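Manganese-binding protein (Chlamydia trachomatis, PDB 6NSI) binds iron, manganese and nickel ions, with a preference for ferrous iron, and delivers them to the membrane permease of an ABC transporter for import. Local coordinates at residues A[4-9]-A[53-58]. Residues are numbered along the deposited sequence; the frame is centred on the assembly and turned at random.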
loop_
_atom_site.group_PDB
_atom_site.type_symbol
_atom_site.label_atom_id
_atom_site.label_comp_id
_atom_site.label_asym_id
_atom_site.label_seq_id
_atom_site.Cartn_x
_atom_site.Cartn_y
_atom_site.Cartn_z
ATOM N N VAL A 4 14.457 7.568 15.139
ATOM C CA VAL A 4 13.811 6.329 14.728
ATOM C C VAL A 4 13.658 6.359 13.210
ATOM O O VAL A 4 13.267 7.386 12.641
ATOM C CB VAL A 4 12.453 6.141 15.428
ATOM C CG1 VAL A 4 11.654 5.018 14.756
ATOM C CG2 VAL A 4 12.675 5.849 16.901
ATOM N N LEU A 5 13.982 5.245 12.556
ATOM C CA LEU A 5 14.009 5.160 11.098
ATOM C C LEU A 5 12.828 4.340 10.594
ATOM O O LEU A 5 12.563 3.241 11.097
ATOM C CB LEU A 5 15.321 4.538 10.603
ATOM C CG LEU A 5 15.453 4.420 9.079
ATOM C CD1 LEU A 5 15.368 5.777 8.426
ATOM C CD2 LEU A 5 16.716 3.720 8.625
ATOM N N SER A 6 12.120 4.879 9.606
ATOM C CA SER A 6 11.100 4.143 8.874
ATOM C C SER A 6 11.540 3.979 7.422
ATOM O O SER A 6 12.093 4.904 6.824
ATOM C CB SER A 6 9.749 4.861 8.928
ATOM O OG SER A 6 9.252 4.951 10.254
ATOM N N MET A 7 11.272 2.803 6.850
ATOM C CA MET A 7 11.718 2.549 5.480
ATOM C C MET A 7 11.033 3.475 4.474
ATOM O O MET A 7 11.675 3.946 3.526
ATOM C CB MET A 7 11.486 1.084 5.115
ATOM C CG MET A 7 12.585 0.148 5.618
ATOM S SD MET A 7 14.219 0.608 4.996
ATOM C CE MET A 7 13.928 0.589 3.229
ATOM N N ASN A 8 9.742 3.767 4.668
ATOM C CA ASN A 8 8.961 4.515 3.678
ATOM C C ASN A 8 7.929 5.385 4.402
ATOM O O ASN A 8 7.810 5.346 5.633
ATOM C CB ASN A 8 8.299 3.560 2.676
ATOM C CG ASN A 8 7.319 2.585 3.341
ATOM O OD1 ASN A 8 6.364 2.993 4.020
ATOM N ND2 ASN A 8 7.540 1.294 3.124
ATOM N N ARG A 9 7.163 6.175 3.622
ATOM C CA ARG A 9 6.259 7.153 4.229
ATOM C C ARG A 9 4.973 6.526 4.750
ATOM O O ARG A 9 4.354 7.062 5.681
ATOM C CB ARG A 9 5.918 8.258 3.235
ATOM C CG ARG A 9 7.048 9.241 3.017
ATOM C CD ARG A 9 7.276 10.102 4.255
ATOM N NE ARG A 9 6.086 10.861 4.619
ATOM C CZ ARG A 9 5.644 11.917 3.941
ATOM N NH1 ARG A 9 6.299 12.337 2.870
ATOM N NH2 ARG A 9 4.547 12.554 4.329
ATOM N N LEU A 53 15.486 2.280 16.126
ATOM C CA LEU A 53 14.575 1.280 15.591
ATOM C C LEU A 53 14.473 1.522 14.093
ATOM O O LEU A 53 14.478 2.676 13.656
ATOM C CB LEU A 53 13.183 1.374 16.235
ATOM C CG LEU A 53 12.964 0.928 17.685
ATOM C CD1 LEU A 53 11.556 1.302 18.145
ATOM C CD2 LEU A 53 13.205 -0.566 17.820
ATOM N N ILE A 54 14.389 0.439 13.317
ATOM C CA ILE A 54 14.219 0.502 11.859
ATOM C C ILE A 54 12.940 -0.242 11.507
ATOM O O ILE A 54 12.886 -1.475 11.607
ATOM C CB ILE A 54 15.407 -0.103 11.109
ATOM C CG1 ILE A 54 16.687 0.675 11.419
ATOM C CG2 ILE A 54 15.119 -0.130 9.608
ATOM C CD1 ILE A 54 17.948 0.004 10.891
ATOM N N PHE A 55 11.925 0.499 11.069
ATOM C CA PHE A 55 10.617 -0.071 10.768
ATOM C C PHE A 55 10.534 -0.441 9.284
ATOM O O PHE A 55 10.654 0.427 8.411
ATOM C CB PHE A 55 9.516 0.915 11.163
ATOM C CG PHE A 55 9.251 0.966 12.646
ATOM C CD1 PHE A 55 9.718 2.026 13.412
ATOM C CD2 PHE A 55 8.530 -0.043 13.273
ATOM C CE1 PHE A 55 9.471 2.078 14.781
ATOM C CE2 PHE A 55 8.277 0.005 14.646
ATOM C CZ PHE A 55 8.750 1.063 15.395
ATOM N N CYS A 56 10.348 -1.737 9.010
ATOM C CA CYS A 56 10.267 -2.302 7.669
ATOM C C CYS A 56 8.883 -2.867 7.404
ATOM O O CYS A 56 8.178 -3.301 8.325
ATOM C CB CYS A 56 11.274 -3.433 7.477
ATOM S SG CYS A 56 12.945 -2.936 7.830
ATOM N N ASN A 57 8.523 -2.902 6.123
ATOM C CA ASN A 57 7.271 -3.532 5.716
ATOM C C ASN A 57 7.371 -5.046 5.776
ATOM O O ASN A 57 6.400 -5.719 6.137
ATOM C CB ASN A 57 6.894 -3.109 4.293
ATOM C CG ASN A 57 5.512 -3.578 3.900
ATOM O OD1 ASN A 57 4.539 -2.896 4.175
ATOM N ND2 ASN A 57 5.415 -4.740 3.239
ATOM N N GLY A 58 8.541 -5.591 5.434
ATOM C CA GLY A 58 8.677 -7.019 5.235
ATOM C C GLY A 58 7.945 -7.412 3.963
ATOM O O GLY A 58 7.702 -6.592 3.075
HETATM O O HOH W 1 5.147 -0.125 3.749
#
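Leu5 and Ile54 sit side by side where strands 4-6 and 54-56 run parallel, their axes at 19°. Three backbone hydrogen bonds join the strands: Leu5 N donates to Leu53 O at 2.8 Å, Phe55 N to Leu5 O at 2.8 Å, and Met7 N to Phe55 O at 2.9 Å. Leu5 thus uses both its N-H and its C=O on this neighbour, whereas Val4 and Ser6 bond through their backbones to residues 24-28 on the other flank. Leu5 O also receives a CA-H...O contact from Ile54 CA at 3.3 Å.

Apolar side chains pack on both faces of the sheet. On one, Leu5 and Ile54 point the same way and meet through CD2 and CG1, 4.1 Å apart. On the other, Val4 CG1 abuts the Phe55 ring at its edge, in the ring plane, 3.7 Å from CE1; a chi1 of 167° sets this methyl anti to the backbone N. Helices 9-19 and 107-124 also touch that ring, burying it between sheet and helices. Nearer the strand ends, Met7 CG lies 3.8 Å from Cys56 SG before the methionine chain bends away.

Beyond the strands a water bridges the segments, accepting from Asn8 ND2 and donating to Asn57 OD1. Asn8 OD1 meanwhile caps helix 9-19 through Ile11 N, and Asn57 ND2 donates to Gly58 O and Pro101 O, so both amides are gripped at each end. Regular parallel bonding with apolar side chains on both faces fits the two inner strands of this four-stranded sheet, flanked by 24-27 and 77-79; polar contacts take over where the chains leave it, one water linking the two asparagines.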